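Local coordinates for uncharacterized protein YLR301W (Saccharomyces cerevisiae, PDB 3RBY), which is of unknown function and non-essential, but interacts with the protein kinase HRR25 and may interact with SEC72, at residues A154-G168 / I171-K184. Sequence-based numbering, arbitrary orientation.
With SO4 (sulfate ion), chain F.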
loop_
_atom_site.group_PDB
_atom_site.type_symbol
_atom_site.label_atom_id
_atom_site.label_comp_id
_atom_site.label_asym_id
_atom_site.label_seq_id
_atom_site.Cartn_x
_atom_site.Cartn_y
_atom_site.Cartn_z
ATOM N N ALA A 154 -1.522 -7.544 -19.204
ATOM C CA ALA A 154 -2.842 -6.964 -18.985
ATOM C C ALA A 154 -3.309 -6.159 -20.186
ATOM O O ALA A 154 -2.603 -5.268 -20.675
ATOM C CB ALA A 154 -2.867 -6.105 -17.738
ATOM N N ARG A 155 -4.504 -6.492 -20.660
ATOM C CA ARG A 155 -5.149 -5.724 -21.709
ATOM C C ARG A 155 -5.291 -4.260 -21.299
ATOM O O ARG A 155 -5.380 -3.924 -20.096
ATOM C CB ARG A 155 -6.529 -6.299 -22.007
ATOM C CG ARG A 155 -7.485 -6.120 -20.862
ATOM C CD ARG A 155 -8.801 -6.812 -21.132
ATOM N NE ARG A 155 -9.623 -6.774 -19.928
ATOM C CZ ARG A 155 -10.945 -6.893 -19.924
ATOM N NH1 ARG A 155 -11.596 -7.063 -21.070
ATOM N NH2 ARG A 155 -11.612 -6.831 -18.778
ATOM N N SER A 156 -5.297 -3.395 -22.316
ATOM C CA SER A 156 -5.455 -1.952 -22.137
ATOM C C SER A 156 -6.426 -1.459 -23.201
ATOM O O SER A 156 -6.089 -1.415 -24.393
ATOM C CB SER A 156 -4.100 -1.255 -22.258
ATOM O OG SER A 156 -4.201 0.147 -22.037
ATOM N N ILE A 157 -7.630 -1.093 -22.762
ATOM C CA ILE A 157 -8.731 -0.776 -23.675
ATOM C C ILE A 157 -9.432 0.513 -23.257
ATOM O O ILE A 157 -9.736 0.707 -22.083
ATOM C CB ILE A 157 -9.762 -1.937 -23.753
ATOM C CG1 ILE A 157 -9.082 -3.225 -24.251
ATOM C CG2 ILE A 157 -10.934 -1.563 -24.657
ATOM C CD1 ILE A 157 -9.958 -4.480 -24.160
ATOM N N VAL A 158 -9.663 1.408 -24.212
ATOM C CA VAL A 158 -10.306 2.676 -23.905
ATOM C C VAL A 158 -11.439 2.942 -24.900
ATOM O O VAL A 158 -11.246 2.792 -26.114
ATOM C CB VAL A 158 -9.294 3.843 -23.934
ATOM C CG1 VAL A 158 -9.951 5.161 -23.515
ATOM C CG2 VAL A 158 -8.104 3.541 -23.031
ATOM N N LEU A 159 -12.620 3.298 -24.380
ATOM C CA LEU A 159 -13.735 3.745 -25.216
ATOM C C LEU A 159 -14.052 5.195 -24.893
ATOM O O LEU A 159 -13.967 5.633 -23.737
ATOM C CB LEU A 159 -14.982 2.879 -25.051
ATOM C CG LEU A 159 -14.912 1.467 -25.643
ATOM C CD1 LEU A 159 -14.069 0.562 -24.761
ATOM C CD2 LEU A 159 -16.304 0.894 -25.778
ATOM N N LYS A 160 -14.391 5.940 -25.936
ATOM C CA LYS A 160 -14.696 7.352 -25.804
ATOM C C LYS A 160 -16.055 7.649 -26.430
ATOM O O LYS A 160 -16.379 7.171 -27.524
ATOM C CB LYS A 160 -13.613 8.171 -26.499
ATOM C CG LYS A 160 -13.590 9.656 -26.163
ATOM C CD LYS A 160 -12.328 10.283 -26.795
ATOM C CE LYS A 160 -12.226 11.793 -26.544
ATOM N NZ LYS A 160 -13.278 12.559 -27.270
ATOM N N VAL A 161 -16.845 8.453 -25.734
ATOM C CA VAL A 161 -18.193 8.766 -26.189
ATOM C C VAL A 161 -18.142 9.624 -27.436
ATOM O O VAL A 161 -17.428 10.642 -27.478
ATOM C CB VAL A 161 -19.020 9.481 -25.089
ATOM C CG1 VAL A 161 -19.837 10.623 -25.663
ATOM C CG2 VAL A 161 -19.925 8.491 -24.408
ATOM N N THR A 162 -18.929 9.235 -28.438
ATOM C CA THR A 162 -19.032 9.974 -29.695
ATOM C C THR A 162 -20.449 10.517 -29.906
ATOM O O THR A 162 -21.125 10.172 -30.875
ATOM C CB THR A 162 -18.644 9.096 -30.899
ATOM O OG1 THR A 162 -19.568 8.007 -31.018
ATOM C CG2 THR A 162 -17.237 8.544 -30.725
ATOM N N ASP A 163 -20.880 11.371 -28.983
ATOM C CA ASP A 163 -22.195 11.996 -29.007
ATOM C C ASP A 163 -21.963 13.460 -28.638
ATOM O O ASP A 163 -21.077 13.768 -27.837
ATOM C CB ASP A 163 -23.110 11.312 -27.987
ATOM C CG ASP A 163 -24.541 11.806 -28.056
ATOM O OD1 ASP A 163 -24.784 12.986 -27.703
ATOM O OD2 ASP A 163 -25.424 11.005 -28.454
ATOM N N GLU A 164 -22.715 14.372 -29.240
ATOM C CA GLU A 164 -22.460 15.790 -29.019
ATOM C C GLU A 164 -22.970 16.240 -27.659
ATOM O O GLU A 164 -22.475 17.212 -27.092
ATOM C CB GLU A 164 -23.085 16.634 -30.136
ATOM C CG GLU A 164 -24.458 16.150 -30.611
ATOM C CD GLU A 164 -25.269 17.238 -31.326
ATOM O OE1 GLU A 164 -26.517 17.156 -31.291
ATOM O OE2 GLU A 164 -24.672 18.169 -31.919
ATOM N N ALA A 165 -23.967 15.526 -27.143
ATOM C CA ALA A 165 -24.597 15.877 -25.872
ATOM C C ALA A 165 -23.866 15.322 -24.642
ATOM O O ALA A 165 -24.238 15.637 -23.500
ATOM C CB ALA A 165 -26.056 15.429 -25.868
ATOM N N TYR A 166 -22.838 14.504 -24.872
ATOM C CA TYR A 166 -22.170 13.809 -23.771
ATOM C C TYR A 166 -20.661 13.811 -23.863
ATOM O O TYR A 166 -20.092 13.782 -24.955
ATOM C CB TYR A 166 -22.590 12.349 -23.738
ATOM C CG TYR A 166 -23.984 12.094 -23.245
ATOM C CD1 TYR A 166 -24.240 11.932 -21.887
ATOM C CD2 TYR A 166 -25.041 11.983 -24.135
ATOM C CE1 TYR A 166 -25.517 11.683 -21.429
ATOM C CE2 TYR A 166 -26.318 11.727 -23.693
ATOM C CZ TYR A 166 -26.555 11.580 -22.338
ATOM O OH TYR A 166 -27.835 11.326 -21.891
ATOM N N ASP A 167 -20.026 13.825 -22.693
ATOM C CA ASP A 167 -18.626 13.455 -22.550
ATOM C C ASP A 167 -18.535 12.111 -21.820
ATOM O O ASP A 167 -19.296 11.860 -20.882
ATOM C CB ASP A 167 -17.871 14.526 -21.773
ATOM C CG ASP A 167 -17.716 15.811 -22.555
ATOM O OD1 ASP A 167 -17.748 16.888 -21.925
ATOM O OD2 ASP A 167 -17.561 15.742 -23.788
ATOM N N GLY A 168 -17.611 11.249 -22.243
ATOM C CA GLY A 168 -17.469 9.952 -21.608
ATOM C C GLY A 168 -16.211 9.186 -21.980
ATOM O O GLY A 168 -15.774 9.209 -23.136
ATOM N N ILE A 171 -11.993 3.233 -19.261
ATOM C CA ILE A 171 -10.622 2.725 -19.359
ATOM C C ILE A 171 -10.534 1.346 -18.723
ATOM O O ILE A 171 -10.803 1.183 -17.519
ATOM C CB ILE A 171 -9.601 3.694 -18.707
ATOM C CG1 ILE A 171 -9.564 5.009 -19.486
ATOM C CG2 ILE A 171 -8.212 3.053 -18.654
ATOM C CD1 ILE A 171 -8.713 6.077 -18.856
ATOM N N VAL A 172 -10.178 0.358 -19.551
ATOM C CA VAL A 172 -10.108 -1.038 -19.139
ATOM C C VAL A 172 -8.641 -1.477 -18.984
ATOM O O VAL A 172 -7.901 -1.590 -19.976
ATOM C CB VAL A 172 -10.832 -1.965 -20.173
ATOM C CG1 VAL A 172 -10.818 -3.427 -19.725
ATOM C CG2 VAL A 172 -12.267 -1.520 -20.394
ATOM N N ILE A 173 -8.222 -1.736 -17.747
ATOM C CA ILE A 173 -6.887 -2.277 -17.508
ATOM C C ILE A 173 -6.947 -3.625 -16.786
ATOM O O ILE A 173 -7.335 -3.717 -15.597
ATOM C CB ILE A 173 -6.013 -1.306 -16.713
ATOM C CG1 ILE A 173 -6.042 0.078 -17.378
ATOM C CG2 ILE A 173 -4.580 -1.852 -16.606
ATOM C CD1 ILE A 173 -5.213 1.114 -16.648
ATOM N N GLY A 174 -6.543 -4.670 -17.502
ATOM C CA GLY A 174 -6.694 -6.016 -16.987
ATOM C C GLY A 174 -8.129 -6.257 -16.556
ATOM O O GLY A 174 -9.063 -6.121 -17.376
ATOM N N ARG A 175 -8.313 -6.588 -15.275
ATOM C CA ARG A 175 -9.642 -6.879 -14.752
ATOM C C ARG A 175 -10.397 -5.642 -14.278
ATOM O O ARG A 175 -11.595 -5.714 -13.985
ATOM C CB ARG A 175 -9.553 -7.890 -13.615
ATOM C CG ARG A 175 -9.096 -9.287 -14.047
ATOM C CD ARG A 175 -9.038 -10.177 -12.817
ATOM N NE ARG A 175 -9.555 -11.519 -13.061
ATOM C CZ ARG A 175 -8.907 -12.424 -13.778
ATOM N NH1 ARG A 175 -7.737 -12.114 -14.329
ATOM N NH2 ARG A 175 -9.433 -13.627 -13.955
ATOM N N TRP A 176 -9.711 -4.504 -14.225
ATOM C CA TRP A 176 -10.280 -3.304 -13.594
ATOM C C TRP A 176 -10.751 -2.231 -14.583
ATOM O O TRP A 176 -9.958 -1.682 -15.357
ATOM C CB TRP A 176 -9.279 -2.681 -12.624
ATOM C CG TRP A 176 -8.902 -3.564 -11.476
ATOM C CD1 TRP A 176 -7.993 -4.582 -11.491
ATOM C CD2 TRP A 176 -9.404 -3.491 -10.122
ATOM N NE1 TRP A 176 -7.908 -5.158 -10.241
ATOM C CE2 TRP A 176 -8.760 -4.510 -9.382
ATOM C CE3 TRP A 176 -10.343 -2.679 -9.475
ATOM C CZ2 TRP A 176 -9.022 -4.734 -8.009
ATOM C CZ3 TRP A 176 -10.603 -2.896 -8.107
ATOM C CH2 TRP A 176 -9.944 -3.912 -7.394
ATOM N N ILE A 177 -12.041 -1.913 -14.518
ATOM C CA ILE A 177 -12.634 -0.941 -15.416
ATOM C C ILE A 177 -13.109 0.281 -14.638
ATOM O O ILE A 177 -13.849 0.148 -13.661
ATOM C CB ILE A 177 -13.845 -1.539 -16.163
ATOM C CG1 ILE A 177 -13.399 -2.656 -17.123
ATOM C CG2 ILE A 177 -14.602 -0.460 -16.922
ATOM C CD1 ILE A 177 -13.595 -4.061 -16.574
ATOM N N GLN A 178 -12.685 1.467 -15.072
ATOM C CA GLN A 178 -13.231 2.709 -14.548
ATOM C C GLN A 178 -13.734 3.568 -15.698
ATOM O O GLN A 178 -13.120 3.597 -16.775
ATOM C CB GLN A 178 -12.198 3.461 -13.724
ATOM C CG GLN A 178 -11.772 2.727 -12.474
ATOM C CD GLN A 178 -10.992 3.620 -11.546
ATOM O OE1 GLN A 178 -11.441 3.913 -10.425
ATOM N NE2 GLN A 178 -9.821 4.071 -12.002
ATOM N N GLY A 179 -14.856 4.245 -15.469
ATOM C CA GLY A 179 -15.500 5.021 -16.507
ATOM C C GLY A 179 -16.285 6.221 -15.996
ATOM O O GLY A 179 -16.680 6.276 -14.824
ATOM N N PHE A 180 -16.500 7.195 -16.880
ATOM C CA PHE A 180 -17.443 8.271 -16.603
ATOM C C PHE A 180 -18.346 8.555 -17.814
ATOM O O PHE A 180 -18.047 8.152 -18.944
ATOM C CB PHE A 180 -16.728 9.537 -16.118
ATOM C CG PHE A 180 -16.347 10.497 -17.220
ATOM C CD1 PHE A 180 -15.170 10.321 -17.951
ATOM C CD2 PHE A 180 -17.154 11.592 -17.510
ATOM C CE1 PHE A 180 -14.810 11.210 -18.965
ATOM C CE2 PHE A 180 -16.795 12.499 -18.527
ATOM C CZ PHE A 180 -15.619 12.301 -19.251
ATOM N N LEU A 181 -19.481 9.195 -17.543
ATOM C CA LEU A 181 -20.386 9.714 -18.572
ATOM C C LEU A 181 -21.015 10.986 -18.013
ATOM O O LEU A 181 -21.670 10.953 -16.975
ATOM C CB LEU A 181 -21.469 8.690 -18.943
ATOM C CG LEU A 181 -22.479 9.087 -20.037
ATOM C CD1 LEU A 181 -21.751 9.489 -21.345
ATOM C CD2 LEU A 181 -23.502 7.968 -20.293
ATOM N N SER A 182 -20.782 12.116 -18.675
ATOM C CA SER A 182 -21.337 13.382 -18.214
ATOM C C SER A 182 -22.179 14.061 -19.299
ATOM O O SER A 182 -21.891 13.939 -20.501
ATOM C CB SER A 182 -20.229 14.319 -17.742
ATOM O OG SER A 182 -19.454 14.770 -18.836
ATOM N N GLN A 183 -23.232 14.759 -18.869
ATOM C CA GLN A 183 -24.061 15.536 -19.786
ATOM C C GLN A 183 -23.410 16.877 -20.072
ATOM O O GLN A 183 -23.153 17.649 -19.144
ATOM C CB GLN A 183 -25.432 15.787 -19.196
ATOM C CG GLN A 183 -26.336 14.593 -19.223
ATOM C CD GLN A 183 -27.621 14.870 -18.485
ATOM O OE1 GLN A 183 -27.817 15.966 -17.955
ATOM N NE2 GLN A 183 -28.509 13.883 -18.449
ATOM N N LYS A 184 -23.138 17.148 -21.344
ATOM C CA LYS A 184 -22.449 18.371 -21.745
ATOM C C LYS A 184 -23.086 19.629 -21.162
ATOM O O LYS A 184 -22.417 20.421 -20.499
ATOM C CB LYS A 184 -22.382 18.473 -23.271
ATOM C CG LYS A 184 -21.255 17.667 -23.893
ATOM C CD LYS A 184 -20.610 18.416 -25.047
ATOM C CE LYS A 184 -19.846 17.471 -25.958
ATOM N NZ LYS A 184 -18.383 17.745 -25.940
HETATM S S SO4 F . -6.143 -9.543 -18.025
HETATM O O1 SO4 F . -6.042 -8.491 -19.048
HETATM O O2 SO4 F . -6.491 -8.968 -16.721
HETATM O O3 SO4 F . -4.845 -10.214 -17.893
HETATM O O4 SO4 F . -7.204 -10.491 -18.430
#
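R155, just ahead of strand 156-161, lays its guanidinium against V172 of the middle strand in an antiparallel beta meander, in which strand 166-173 pairs with 156-161 along one edge and with 176-183 along the other. After I173 a type II' turn to W176 leads into the third strand; G174, with its positive phi, suits the second place of that turn. R155 reaches to the turn: NE, 2.7 Å from G174 O, and NH2, 3.0 Å from the same oxygen, grip it side-on, with that oxygen close to the guanidinium plane. V172 CG1 presses on one face of the group, 3.5 Å from R155 CZ. An alanine in place of R155 would probably leave G174 O without these two donors and V172 CG1 without the flat group packed against it.

The inner part is tight and apolar. I157 and V172 form a hydrogen-bonded pair, and on the other face V158 lies beside I171, branched residues suited to a sheet interior. G168 CA makes a CH-pi contact over one face of the F180 ring, 4.0 Å from its centroid; a CB there would collide with V161 CG2. L181, its CG turned away from the backbone N (chi1 -179°), carries CD1 to 3.5 Å from Y166 CD1.

Looser and more open to solvent are the ends. A sulfate, probably from the crystallisation liquor, accepts from R155 N (3.0 Å to SO4 O1). Y166 OH and Q183 NE2 both hydrogen-bond to the carboxylate of E214. In the 162-165 connection D163 OD1 accepts from A165 N in an Asx turn. Here K184, whose flexible chain can bring its charge to D167, meets that carboxylate on the syn side, with K184 NZ 3.1 Å from D167 OD2 and 23° out of the carboxylate plane.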